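Local coordinates for Esterase/lipase-like protein (Caldicellulosiruptor lactoaceticus 6A, PDB 6A6O) that hydrolyses both acetyl esters and beta-1,4-xylosides as a bifunctional acetyl esterase and xylosidase, probably through a serine hydrolase mechanism for the esters, at residues 64-68 with 90-95; 106-111 with 142-147; 212-216 with 242-246; 221-225 with 252-256. One frame throughout, in Å; residues are numbered along the deposited sequence.

Contact 1 (64-68 with 90-95); sequences GYTHR and LNYRVQ
Arg-68 carries most of the polar contact with 90-95. Arg-68 NE donates to Asn-91 OD1 at 2.9 Å, with the oxygen lying 25° out of the guanidinium plane. This hydrogen bond is clearly bent (143°). Arg-68 NH1 turns to the backbone Tyr-92 O at 2.9 Å, but this bond is weak. A water links Arg-68 NH2 to Asn-91 OD1, weakly on the Asn-91 side. The main backbone tie is Gln-95 N to Tyr-65 O, 2.9 Å and nearly straight. A second water accepts from Tyr-65 N and donates to His-67 O and Tyr-92 OH, so one water ties three residues together.

The aliphatic part of Arg-68 lies over one face of the Tyr-92 ring. Arg-68 CD sits 4.2 Å from the centroid of the Tyr-92 ring, close to the ring normal, as a CH-pi contact. The chain bends at chi3 (-46°), which lets CD rest on the ring while NE turns off to Asn-91. Tyr-65 and Tyr-92 cross at about a right angle, with Tyr-65 CD1 4.1 Å from Tyr-92 CE1. Val-94 packs its CB against Tyr-65 O.

Beyond the segments, Tyr-65 OH bonds to His-137 and Tyr-92 OH to Pro-61 O. The contact joins the loop after strand 54-60 to the end of strand 86-91 and the loop beyond it. The sheet's strand order, 1-2-4-3-5-6-7-8, is consistent with an alpha/beta-hydrolase fold, and Tyr-92 touches its probable nucleophile elbow.

Contact 2 (106-111 with 142-147); sequences AKRAIR and VGTHFD
Arg-111 grips Asp-147 end-on with two nitrogens. Arg-111 NH1 meets Asp-147 OD1 at 2.8 Å and Arg-111 NH2 meets Asp-147 OD2 at 2.9 Å in a bidentate salt bridge. Both bonds are nearly straight, and both oxygens lie close to the guanidinium plane. OD2 uses its syn lone pair. OD1 is also met on the syn side, but 29° out of the carboxylate plane. The Arg-111 chain bends at chi3 (-148°), which turns the guanidinium end to face the carboxylate. Asp-147 holds CG between its backbone N and carbonyl carbon (chi1 68°), and its carboxylate is thereby brought to the arginine.

Lys-107 runs out extended along the loop. Lys-107 CG passes Val-142 CG2 at 3.9 Å, the two side chains sliding past each other in opposite directions. Its CE reaches the CB of His-145. The direct bond from Lys-107 NZ to His-145 O is long, 3.4 Å, and weak. A water lies 2.7 Å from both Lys-107 NZ and His-145 O. It accepts from the lysine and donates to His-145 O and to Asp-147 OD2.

Ile-110 CD1 and Val-142 CG2 meet tip to tip at 3.6 Å. Ala-106 CB adds a looser contact with Val-142 CB at 4.3 Å.

Arg-111 NH1 also bonds to Val-160 O, and Asp-147 OD1 accepts from Gly-149 N. The apolar patch of Ala-106, Ile-110 and Val-142 is buried, and beside it the salt bridge joins buried Arg-111 to partly exposed Asp-147. Asp-147 would probably stay ionised, since a guanidinium and a water-linked lysine both serve its carboxylate.

Contact 3 (212-216 with 242-246); sequences PPTFL and VPFEL
This contact belongs to a beta-alpha-beta unit, in which parallel strands 214-219 and 244-249 are joined through helix 228-239. The axes of segments 214-216 and 244-246 of the two strands run 6° apart and come within 4.6 Å. Glu-245 N donates to Thr-214 O at 3.0 Å, in the carbonyl plane. Leu-216 N donates to Glu-245 O at 2.8 Å. Glu-245 therefore bonds on both its N-H and its C=O. CA-H...O contacts add to the ladder, among them Leu-246 CA to Leu-216 O at 3.2 Å.

Phe-215 and Glu-245 lie side by side on one face of the sheet and point the same way. Both hold CG anti to the backbone N, chi1 175° and -177°. Glu-245 OE2 comes 3.6 Å from Phe-215 CE2, and that oxygen accepts from His-247 NE2. On the other face, Leu-216 CB packs on Leu-246 CD1 at 3.7 Å. Before the strands, Val-242 CG1 touches Pro-212 O.

Strand 244-249 is outermost in the chain's sheet, and strand 167-170 flanks 214-219 on its other side. Helix 268-278 covers the Phe-215 face through Cys-272 and Trp-275. Helix 228-239 lies against Thr-214 and Phe-244.

Contact 4 (221-225 with 252-256); sequences DDSSV and GRHGL
His-254 ND1 donates to Asp-222 OD2 at 2.6 Å, a short, nearly straight bond. The pattern fits the histidine and acid of a Ser-His-Asp triad, as in alpha/beta hydrolases. The oxygen lies in the ring plane of His-254 and uses its syn lone pair, while the carboxylate plane is turned 52° from the ring. On its far side the ring hydrogen-bonds through NE2 to Ser-133 OG, the probable nucleophile on its GxSxG elbow. His-254 CG stands anti to the backbone N (chi1 -177°), which carries the ring out to the acid.

Around the His-254 side chain, Val-225 and Ser-224 add carbon contacts. Val-225 CG2 comes within 3.3 Å of His-254 CE1. Ser-224 CB rests 3.7 Å from His-254 CB. The ring of Tyr-171 meets that of His-254 edge-to-face. A second direct bond between the loops runs from Gly-252 N to Asp-221.

In the second shell, Asp-222 OD1 is gripped by two backbone N-H groups. Ser-224 N makes an Asx turn, meeting the oxygen nearly along its C-O bond. Val-225 N donates to Asp-222 OD1 at 2.9 Å in an almost linear bond, an Asx motif, coming in from above the carboxylate plane. These bonds fix the rotation of the carboxylate and leave OD2 facing the imidazole.

One water accepts from both Ser-223 N and His-254 N and so bridges the two loops. Asp-221 pins the start of the histidine loop, with its OD2 bonded to His-251 ND1. Asp-221 OD1 uses its syn lone pair to accept from Gly-252 N at 2.9 Å.

Overall arrangement
Contacts 1, 2 and 3 follow one another in series along the chain. The segments of contacts 3 and 4 alternate, because both join the region of strand 214-219 to that of strand 244-249. Contact 3 pairs these strands, and contact 4 joins the loops after them, with centres 21 Å apart. Those loops place the histidine and acid of the probable triad. Contacts 1 and 2 touch where Leu-90 of strand 86-91 packs on Ala-106 and Ala-109 of helix 101-115. Contact 2 meets contact 3 at Pro-212. Contacts 1 and 3 reach the same mixed sheet, with centres 25 Å apart. The nearest atoms of contacts 1 and 4 are about 7 Å apart.

Contact 1 (64-68 with 90-95)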
loop_
_atom_site.group_PDB
_atom_site.type_symbol
_atom_site.label_atom_id
_atom_site.label_comp_id
_atom_site.label_asym_id
_atom_site.label_seq_id
_atom_site.Cartn_x
_atom_site.Cartn_y
_atom_site.Cartn_z
ATOM N N GLY A 64 -11.110 2.225 5.987
ATOM C CA GLY A 64 -11.444 3.577 6.406
ATOM C C GLY A 64 -10.616 4.148 7.534
ATOM O O GLY A 64 -11.054 5.099 8.189
ATOM N N TYR A 65 -9.428 3.601 7.779
ATOM C CA TYR A 65 -8.560 3.976 8.893
ATOM C C TYR A 65 -9.210 3.707 10.249
ATOM O O TYR A 65 -8.833 4.317 11.249
ATOM C CB TYR A 65 -8.106 5.440 8.792
ATOM C CG TYR A 65 -7.096 5.676 7.686
ATOM C CD1 TYR A 65 -5.834 5.090 7.737
ATOM C CD2 TYR A 65 -7.404 6.481 6.592
ATOM C CE1 TYR A 65 -4.900 5.308 6.726
ATOM C CE2 TYR A 65 -6.490 6.697 5.583
ATOM C CZ TYR A 65 -5.240 6.126 5.648
ATOM O OH TYR A 65 -4.314 6.354 4.633
ATOM N N THR A 66 -10.189 2.804 10.305
ATOM C CA THR A 66 -10.746 2.357 11.580
ATOM C C THR A 66 -10.529 0.876 11.834
ATOM O O THR A 66 -10.674 0.431 12.975
ATOM C CB THR A 66 -12.255 2.647 11.661
ATOM O OG1 THR A 66 -12.945 1.936 10.623
ATOM C CG2 THR A 66 -12.534 4.136 11.513
ATOM N N HIS A 67 -10.207 0.106 10.808
ATOM C CA HIS A 67 -9.951 -1.318 10.930
ATOM C C HIS A 67 -9.205 -1.729 9.673
ATOM O O HIS A 67 -8.909 -0.897 8.807
ATOM C CB HIS A 67 -11.252 -2.110 11.101
ATOM C CG HIS A 67 -12.186 -1.982 9.938
ATOM N ND1 HIS A 67 -12.874 -0.821 9.660
ATOM C CD2 HIS A 67 -12.512 -2.855 8.956
ATOM C CE1 HIS A 67 -13.596 -0.989 8.567
ATOM N NE2 HIS A 67 -13.398 -2.217 8.123
ATOM N N ARG A 68 -8.896 -3.016 9.569
ATOM C CA ARG A 68 -8.213 -3.528 8.387
ATOM C C ARG A 68 -8.983 -4.734 7.876
ATOM O O ARG A 68 -9.153 -5.718 8.604
ATOM C CB ARG A 68 -6.753 -3.862 8.703
ATOM C CG ARG A 68 -5.918 -2.597 8.985
ATOM C CD ARG A 68 -4.520 -2.923 9.466
ATOM N NE ARG A 68 -4.577 -3.960 10.495
ATOM C CZ ARG A 68 -4.733 -3.720 11.793
ATOM N NH1 ARG A 68 -4.808 -2.470 12.239
ATOM N NH2 ARG A 68 -4.807 -4.731 12.648
ATOM N N LEU A 90 0.533 -5.577 5.565
ATOM C CA LEU A 90 0.896 -4.543 6.533
ATOM C C LEU A 90 -0.297 -4.267 7.440
ATOM O O LEU A 90 -1.333 -3.753 6.990
ATOM C CB LEU A 90 1.350 -3.252 5.856
ATOM C CG LEU A 90 1.574 -2.122 6.877
ATOM C CD1 LEU A 90 2.769 -2.425 7.826
ATOM C CD2 LEU A 90 1.800 -0.808 6.145
ATOM N N ASN A 91 -0.150 -4.585 8.726
ATOM C CA ASN A 91 -1.165 -4.249 9.714
ATOM C C ASN A 91 -0.727 -2.949 10.373
ATOM O O ASN A 91 -0.058 -2.936 11.407
ATOM C CB ASN A 91 -1.369 -5.391 10.699
ATOM C CG ASN A 91 -2.196 -6.500 10.100
ATOM O OD1 ASN A 91 -3.216 -6.242 9.457
ATOM N ND2 ASN A 91 -1.758 -7.744 10.289
ATOM N N TYR A 92 -1.099 -1.844 9.736
ATOM C CA TYR A 92 -0.763 -0.509 10.188
ATOM C C TYR A 92 -1.766 -0.022 11.228
ATOM O O TYR A 92 -2.885 -0.530 11.340
ATOM C CB TYR A 92 -0.749 0.447 8.995
ATOM C CG TYR A 92 -2.041 0.446 8.192
ATOM C CD1 TYR A 92 -3.081 1.325 8.504
ATOM C CD2 TYR A 92 -2.209 -0.408 7.104
ATOM C CE1 TYR A 92 -4.265 1.347 7.760
ATOM C CE2 TYR A 92 -3.393 -0.382 6.343
ATOM C CZ TYR A 92 -4.416 0.490 6.690
ATOM O OH TYR A 92 -5.602 0.517 5.973
ATOM N N ARG A 93 -1.364 1.009 11.965
ATOM C CA ARG A 93 -2.211 1.549 13.020
ATOM C C ARG A 93 -3.446 2.237 12.447
ATOM O O ARG A 93 -3.407 2.845 11.368
ATOM C CB ARG A 93 -1.420 2.533 13.873
ATOM C CG ARG A 93 -0.579 1.852 14.944
ATOM C CD ARG A 93 0.313 2.841 15.666
ATOM N NE ARG A 93 1.497 3.194 14.896
ATOM C CZ ARG A 93 2.411 4.064 15.304
ATOM N NH1 ARG A 93 2.257 4.680 16.476
ATOM N NH2 ARG A 93 3.465 4.331 14.547
ATOM N N VAL A 94 -4.546 2.151 13.198
ATOM C CA VAL A 94 -5.819 2.749 12.841
ATOM C C VAL A 94 -6.378 3.483 14.062
ATOM O O VAL A 94 -5.748 3.535 15.114
ATOM C CB VAL A 94 -6.826 1.705 12.315
ATOM C CG1 VAL A 94 -6.339 1.112 11.001
ATOM C CG2 VAL A 94 -7.059 0.596 13.355
ATOM N N GLN A 95 -7.577 4.040 13.896
ATOM C CA GLN A 95 -8.269 4.771 14.949
ATOM C C GLN A 95 -8.226 3.980 16.258
ATOM O O GLN A 95 -8.480 2.771 16.252
ATOM C CB GLN A 95 -9.720 5.011 14.526
ATOM C CG GLN A 95 -10.483 6.043 15.334
ATOM C CD GLN A 95 -11.872 6.285 14.775
ATOM O OE1 GLN A 95 -12.729 5.398 14.801
ATOM N NE2 GLN A 95 -12.096 7.482 14.251
HETATM O O HOH W 1 -7.994 1.162 7.222
HETATM O O HOH W 2 -5.837 -7.199 11.260
#

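Contact 2 (106-111 with 142-147)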
loop_
_atom_site.group_PDB
_atom_site.type_symbol
_atom_site.label_atom_id
_atom_site.label_comp_id
_atom_site.label_asym_id
_atom_site.label_seq_id
_atom_site.Cartn_x
_atom_site.Cartn_y
_atom_site.Cartn_z
ATOM N N ALA A 106 3.781 2.615 7.335
ATOM C CA ALA A 106 3.998 2.194 5.952
ATOM C C ALA A 106 5.438 2.437 5.510
ATOM O O ALA A 106 6.042 1.586 4.844
ATOM C CB ALA A 106 3.009 2.915 5.023
ATOM N N LYS A 107 6.005 3.601 5.845
ATOM C CA LYS A 107 7.390 3.860 5.467
ATOM C C LYS A 107 8.325 2.866 6.148
ATOM O O LYS A 107 9.256 2.339 5.524
ATOM C CB LYS A 107 7.780 5.292 5.839
ATOM C CG LYS A 107 7.077 6.376 5.026
ATOM C CD LYS A 107 7.713 7.742 5.327
ATOM C CE LYS A 107 6.910 8.885 4.732
ATOM N NZ LYS A 107 7.469 10.200 5.167
ATOM N N ARG A 108 8.082 2.607 7.431
ATOM C CA ARG A 108 8.918 1.670 8.176
ATOM C C ARG A 108 8.854 0.278 7.561
ATOM O O ARG A 108 9.882 -0.399 7.422
ATOM C CB ARG A 108 8.475 1.644 9.635
ATOM C CG ARG A 108 9.284 0.704 10.518
ATOM C CD ARG A 108 10.746 1.124 10.645
ATOM N NE ARG A 108 11.462 0.154 11.486
ATOM C CZ ARG A 108 12.658 0.351 12.041
ATOM N NH1 ARG A 108 13.317 1.490 11.857
ATOM N NH2 ARG A 108 13.198 -0.606 12.794
ATOM N N ALA A 109 7.652 -0.151 7.166
ATOM C CA ALA A 109 7.483 -1.477 6.574
ATOM C C ALA A 109 8.339 -1.649 5.323
ATOM O O ALA A 109 8.998 -2.683 5.154
ATOM C CB ALA A 109 6.003 -1.724 6.266
ATOM N N ILE A 110 8.363 -0.645 4.442
ATOM C CA ILE A 110 9.171 -0.750 3.224
ATOM C C ILE A 110 10.663 -0.792 3.564
ATOM O O ILE A 110 11.412 -1.619 3.031
ATOM C CB ILE A 110 8.843 0.399 2.249
ATOM C CG1 ILE A 110 7.372 0.327 1.813
ATOM C CG2 ILE A 110 9.742 0.318 1.004
ATOM C CD1 ILE A 110 6.999 1.396 0.794
ATOM N N ARG A 111 11.122 0.107 4.443
ATOM C CA ARG A 111 12.524 0.069 4.870
ATOM C C ARG A 111 12.887 -1.283 5.475
ATOM O O ARG A 111 13.979 -1.818 5.223
ATOM C CB ARG A 111 12.803 1.161 5.902
ATOM C CG ARG A 111 12.533 2.572 5.436
ATOM C CD ARG A 111 13.203 3.538 6.404
ATOM N NE ARG A 111 12.457 4.788 6.537
ATOM C CZ ARG A 111 12.620 5.857 5.764
ATOM N NH1 ARG A 111 13.501 5.853 4.763
ATOM N NH2 ARG A 111 11.884 6.937 5.993
ATOM N N VAL A 142 2.831 6.561 0.539
ATOM C CA VAL A 142 4.210 6.101 0.575
ATOM C C VAL A 142 4.812 6.118 -0.832
ATOM O O VAL A 142 6.027 6.284 -0.987
ATOM C CB VAL A 142 4.258 4.736 1.304
ATOM C CG1 VAL A 142 3.857 3.589 0.396
ATOM C CG2 VAL A 142 5.626 4.508 1.950
ATOM N N GLY A 143 3.978 6.044 -1.877
ATOM C CA GLY A 143 4.436 6.207 -3.240
ATOM C C GLY A 143 4.691 7.635 -3.671
ATOM O O GLY A 143 5.159 7.845 -4.790
ATOM N N THR A 144 4.380 8.621 -2.825
ATOM C CA THR A 144 4.626 10.021 -3.145
ATOM C C THR A 144 5.422 10.753 -2.076
ATOM O O THR A 144 6.039 11.774 -2.400
ATOM C CB THR A 144 3.302 10.788 -3.377
ATOM O OG1 THR A 144 2.419 10.606 -2.262
ATOM C CG2 THR A 144 2.596 10.309 -4.650
ATOM N N HIS A 145 5.444 10.262 -0.830
ATOM C CA HIS A 145 6.093 10.904 0.312
ATOM C C HIS A 145 7.414 10.239 0.695
ATOM O O HIS A 145 7.909 10.459 1.808
ATOM C CB HIS A 145 5.183 10.867 1.543
ATOM C CG HIS A 145 4.111 11.913 1.568
ATOM N ND1 HIS A 145 3.096 11.977 0.637
ATOM C CD2 HIS A 145 3.856 12.894 2.468
ATOM C CE1 HIS A 145 2.285 12.978 0.938
ATOM N NE2 HIS A 145 2.724 13.553 2.041
ATOM N N PHE A 146 7.991 9.436 -0.188
ATOM C CA PHE A 146 9.130 8.598 0.161
ATOM C C PHE A 146 10.426 9.402 0.247
ATOM O O PHE A 146 10.513 10.557 -0.174
ATOM C CB PHE A 146 9.307 7.493 -0.873
ATOM C CG PHE A 146 9.373 8.006 -2.280
ATOM C CD1 PHE A 146 10.561 8.487 -2.807
ATOM C CD2 PHE A 146 8.234 8.030 -3.077
ATOM C CE1 PHE A 146 10.614 8.967 -4.101
ATOM C CE2 PHE A 146 8.285 8.502 -4.359
ATOM C CZ PHE A 146 9.479 8.974 -4.878
ATOM N N ASP A 147 11.460 8.736 0.763
ATOM C CA ASP A 147 12.806 9.282 0.867
ATOM C C ASP A 147 13.794 8.127 0.772
ATOM O O ASP A 147 13.443 6.971 1.020
ATOM C CB ASP A 147 12.999 10.055 2.181
ATOM C CG ASP A 147 12.972 9.144 3.400
ATOM O OD1 ASP A 147 13.956 8.403 3.617
ATOM O OD2 ASP A 147 11.964 9.159 4.137
HETATM O O HOH W 3 9.777 10.492 3.823
#

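Contact 3 (212-216 with 242-246)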
loop_
_atom_site.group_PDB
_atom_site.type_symbol
_atom_site.label_atom_id
_atom_site.label_comp_id
_atom_site.label_asym_id
_atom_site.label_seq_id
_atom_site.Cartn_x
_atom_site.Cartn_y
_atom_site.Cartn_z
ATOM N N PRO A 212 6.896 5.910 -8.614
ATOM C CA PRO A 212 7.117 4.681 -9.394
ATOM C C PRO A 212 5.946 4.365 -10.306
ATOM O O PRO A 212 4.839 4.903 -10.136
ATOM C CB PRO A 212 7.277 3.593 -8.315
ATOM C CG PRO A 212 6.626 4.153 -7.104
ATOM C CD PRO A 212 6.846 5.643 -7.167
ATOM N N PRO A 213 6.154 3.475 -11.275
ATOM C CA PRO A 213 5.045 3.023 -12.128
ATOM C C PRO A 213 3.873 2.535 -11.289
ATOM O O PRO A 213 4.054 1.845 -10.282
ATOM C CB PRO A 213 5.660 1.871 -12.932
ATOM C CG PRO A 213 7.133 2.089 -12.877
ATOM C CD PRO A 213 7.428 2.801 -11.592
ATOM N N THR A 214 2.663 2.878 -11.730
ATOM C CA THR A 214 1.444 2.678 -10.954
ATOM C C THR A 214 0.387 1.993 -11.812
ATOM O O THR A 214 0.277 2.264 -13.007
ATOM C CB THR A 214 0.917 4.033 -10.416
ATOM O OG1 THR A 214 1.897 4.614 -9.551
ATOM C CG2 THR A 214 -0.395 3.867 -9.612
ATOM N N PHE A 215 -0.357 1.076 -11.192
ATOM C CA PHE A 215 -1.511 0.398 -11.777
ATOM C C PHE A 215 -2.703 0.758 -10.903
ATOM O O PHE A 215 -2.627 0.613 -9.678
ATOM C CB PHE A 215 -1.267 -1.127 -11.780
ATOM C CG PHE A 215 -2.437 -1.976 -12.257
ATOM C CD1 PHE A 215 -3.559 -2.179 -11.455
ATOM C CD2 PHE A 215 -2.357 -2.650 -13.475
ATOM C CE1 PHE A 215 -4.609 -2.989 -11.891
ATOM C CE2 PHE A 215 -3.397 -3.474 -13.914
ATOM C CZ PHE A 215 -4.523 -3.648 -13.126
ATOM N N LEU A 216 -3.791 1.236 -11.511
ATOM C CA LEU A 216 -5.005 1.570 -10.767
ATOM C C LEU A 216 -6.201 0.838 -11.343
ATOM O O LEU A 216 -6.285 0.637 -12.559
ATOM C CB LEU A 216 -5.344 3.075 -10.808
ATOM C CG LEU A 216 -4.283 4.094 -10.411
ATOM C CD1 LEU A 216 -3.507 4.520 -11.668
ATOM C CD2 LEU A 216 -4.930 5.307 -9.733
ATOM N N VAL A 242 4.992 9.811 -15.508
ATOM C CA VAL A 242 5.083 8.464 -14.941
ATOM C C VAL A 242 4.151 7.563 -15.741
ATOM O O VAL A 242 2.941 7.838 -15.801
ATOM C CB VAL A 242 4.697 8.455 -13.457
ATOM C CG1 VAL A 242 4.838 7.049 -12.887
ATOM C CG2 VAL A 242 5.533 9.470 -12.660
ATOM N N PRO A 243 4.652 6.502 -16.371
ATOM C CA PRO A 243 3.757 5.616 -17.121
ATOM C C PRO A 243 2.878 4.837 -16.158
ATOM O O PRO A 243 3.328 4.397 -15.098
ATOM C CB PRO A 243 4.714 4.694 -17.892
ATOM C CG PRO A 243 6.093 5.300 -17.720
ATOM C CD PRO A 243 6.050 6.040 -16.413
ATOM N N PHE A 244 1.610 4.672 -16.528
ATOM C CA PHE A 244 0.675 4.026 -15.624
ATOM C C PHE A 244 -0.351 3.228 -16.410
ATOM O O PHE A 244 -0.563 3.434 -17.615
ATOM C CB PHE A 244 -0.045 5.045 -14.736
ATOM C CG PHE A 244 -0.960 5.955 -15.498
ATOM C CD1 PHE A 244 -0.465 7.125 -16.059
ATOM C CD2 PHE A 244 -2.304 5.633 -15.690
ATOM C CE1 PHE A 244 -1.289 7.967 -16.779
ATOM C CE2 PHE A 244 -3.143 6.484 -16.419
ATOM C CZ PHE A 244 -2.630 7.642 -16.969
ATOM N N GLU A 245 -1.011 2.334 -15.690
ATOM C CA GLU A 245 -2.103 1.525 -16.205
ATOM C C GLU A 245 -3.333 1.810 -15.356
ATOM O O GLU A 245 -3.231 1.909 -14.126
ATOM C CB GLU A 245 -1.750 0.031 -16.163
ATOM C CG GLU A 245 -2.821 -0.871 -16.759
ATOM C CD GLU A 245 -2.245 -2.123 -17.411
ATOM O OE1 GLU A 245 -1.082 -2.075 -17.855
ATOM O OE2 GLU A 245 -2.957 -3.156 -17.491
ATOM N N LEU A 246 -4.487 1.973 -16.010
ATOM C CA LEU A 246 -5.724 2.264 -15.299
ATOM C C LEU A 246 -6.855 1.468 -15.921
ATOM O O LEU A 246 -7.023 1.478 -17.143
ATOM C CB LEU A 246 -6.049 3.766 -15.337
ATOM C CG LEU A 246 -7.466 4.197 -14.921
ATOM C CD1 LEU A 246 -7.737 3.951 -13.462
ATOM C CD2 LEU A 246 -7.701 5.681 -15.258
#

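Contact 4 (221-225 with 252-256)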
loop_
_atom_site.group_PDB
_atom_site.type_symbol
_atom_site.label_atom_id
_atom_site.label_comp_id
_atom_site.label_asym_id
_atom_site.label_seq_id
_atom_site.Cartn_x
_atom_site.Cartn_y
_atom_site.Cartn_z
ATOM N N ASP A 221 -19.238 3.318 -10.836
ATOM C CA ASP A 221 -20.385 3.663 -10.007
ATOM C C ASP A 221 -20.140 3.422 -8.521
ATOM O O ASP A 221 -21.102 3.417 -7.737
ATOM C CB ASP A 221 -21.632 2.894 -10.485
ATOM C CG ASP A 221 -21.535 1.394 -10.248
ATOM O OD1 ASP A 221 -20.458 0.889 -9.850
ATOM O OD2 ASP A 221 -22.558 0.706 -10.463
ATOM N N ASP A 222 -18.880 3.205 -8.122
ATOM C CA ASP A 222 -18.509 3.110 -6.714
ATOM C C ASP A 222 -19.155 4.249 -5.937
ATOM O O ASP A 222 -18.904 5.424 -6.216
ATOM C CB ASP A 222 -16.978 3.161 -6.586
ATOM C CG ASP A 222 -16.481 2.838 -5.183
ATOM O OD1 ASP A 222 -17.160 3.186 -4.197
ATOM O OD2 ASP A 222 -15.378 2.253 -5.063
ATOM N N SER A 223 -20.032 3.899 -4.995
ATOM C CA SER A 223 -20.775 4.900 -4.239
ATOM C C SER A 223 -20.123 5.250 -2.911
ATOM O O SER A 223 -20.597 6.166 -2.224
ATOM C CB SER A 223 -22.220 4.434 -4.001
ATOM O OG SER A 223 -22.261 3.231 -3.249
ATOM N N SER A 224 -19.045 4.564 -2.533
ATOM C CA SER A 224 -18.329 4.919 -1.316
ATOM C C SER A 224 -17.121 5.794 -1.593
ATOM O O SER A 224 -16.879 6.767 -0.879
ATOM C CB SER A 224 -17.868 3.668 -0.564
ATOM O OG SER A 224 -18.978 2.864 -0.239
ATOM N N VAL A 225 -16.341 5.438 -2.605
ATOM C CA VAL A 225 -15.124 6.171 -2.921
ATOM C C VAL A 225 -15.247 6.525 -4.395
ATOM O O VAL A 225 -15.155 5.636 -5.259
ATOM C CB VAL A 225 -13.857 5.350 -2.618
ATOM C CG1 VAL A 225 -12.601 6.128 -3.053
ATOM C CG2 VAL A 225 -13.765 5.022 -1.118
ATOM N N GLY A 252 -19.853 -1.948 -9.985
ATOM C CA GLY A 252 -19.424 -2.817 -8.910
ATOM C C GLY A 252 -19.436 -2.068 -7.603
ATOM O O GLY A 252 -18.994 -0.918 -7.546
ATOM N N ARG A 253 -19.937 -2.689 -6.539
ATOM C CA ARG A 253 -19.905 -1.997 -5.265
ATOM C C ARG A 253 -18.463 -1.839 -4.788
ATOM O O ARG A 253 -17.559 -2.568 -5.198
ATOM C CB ARG A 253 -20.723 -2.749 -4.215
ATOM C CG ARG A 253 -20.187 -4.119 -3.926
ATOM C CD ARG A 253 -20.972 -4.805 -2.804
ATOM N NE ARG A 253 -20.712 -6.244 -2.785
ATOM C CZ ARG A 253 -19.776 -6.827 -2.041
ATOM N NH1 ARG A 253 -19.005 -6.096 -1.243
ATOM N NH2 ARG A 253 -19.612 -8.144 -2.095
ATOM N N HIS A 254 -18.266 -0.874 -3.898
ATOM C CA HIS A 254 -16.947 -0.632 -3.333
ATOM C C HIS A 254 -16.511 -1.844 -2.525
ATOM O O HIS A 254 -17.329 -2.494 -1.863
ATOM C CB HIS A 254 -16.980 0.610 -2.439
ATOM C CG HIS A 254 -15.647 0.989 -1.871
ATOM N ND1 HIS A 254 -14.681 1.633 -2.613
ATOM C CD2 HIS A 254 -15.121 0.829 -0.631
ATOM C CE1 HIS A 254 -13.613 1.839 -1.861
ATOM N NE2 HIS A 254 -13.857 1.368 -0.650
ATOM N N GLY A 255 -15.220 -2.156 -2.591
ATOM C CA GLY A 255 -14.652 -3.153 -1.704
ATOM C C GLY A 255 -14.679 -4.575 -2.212
ATOM O O GLY A 255 -14.748 -5.503 -1.395
ATOM N N LEU A 256 -14.610 -4.782 -3.533
ATOM C CA LEU A 256 -14.716 -6.121 -4.110
ATOM C C LEU A 256 -13.447 -6.947 -3.953
ATOM O O LEU A 256 -13.467 -8.148 -4.257
ATOM C CB LEU A 256 -15.081 -6.030 -5.593
ATOM C CG LEU A 256 -16.538 -5.659 -5.854
ATOM C CD1 LEU A 256 -16.742 -5.361 -7.340
ATOM C CD2 LEU A 256 -17.453 -6.786 -5.394
HETATM O O HOH W 4 -20.355 1.122 -3.906
#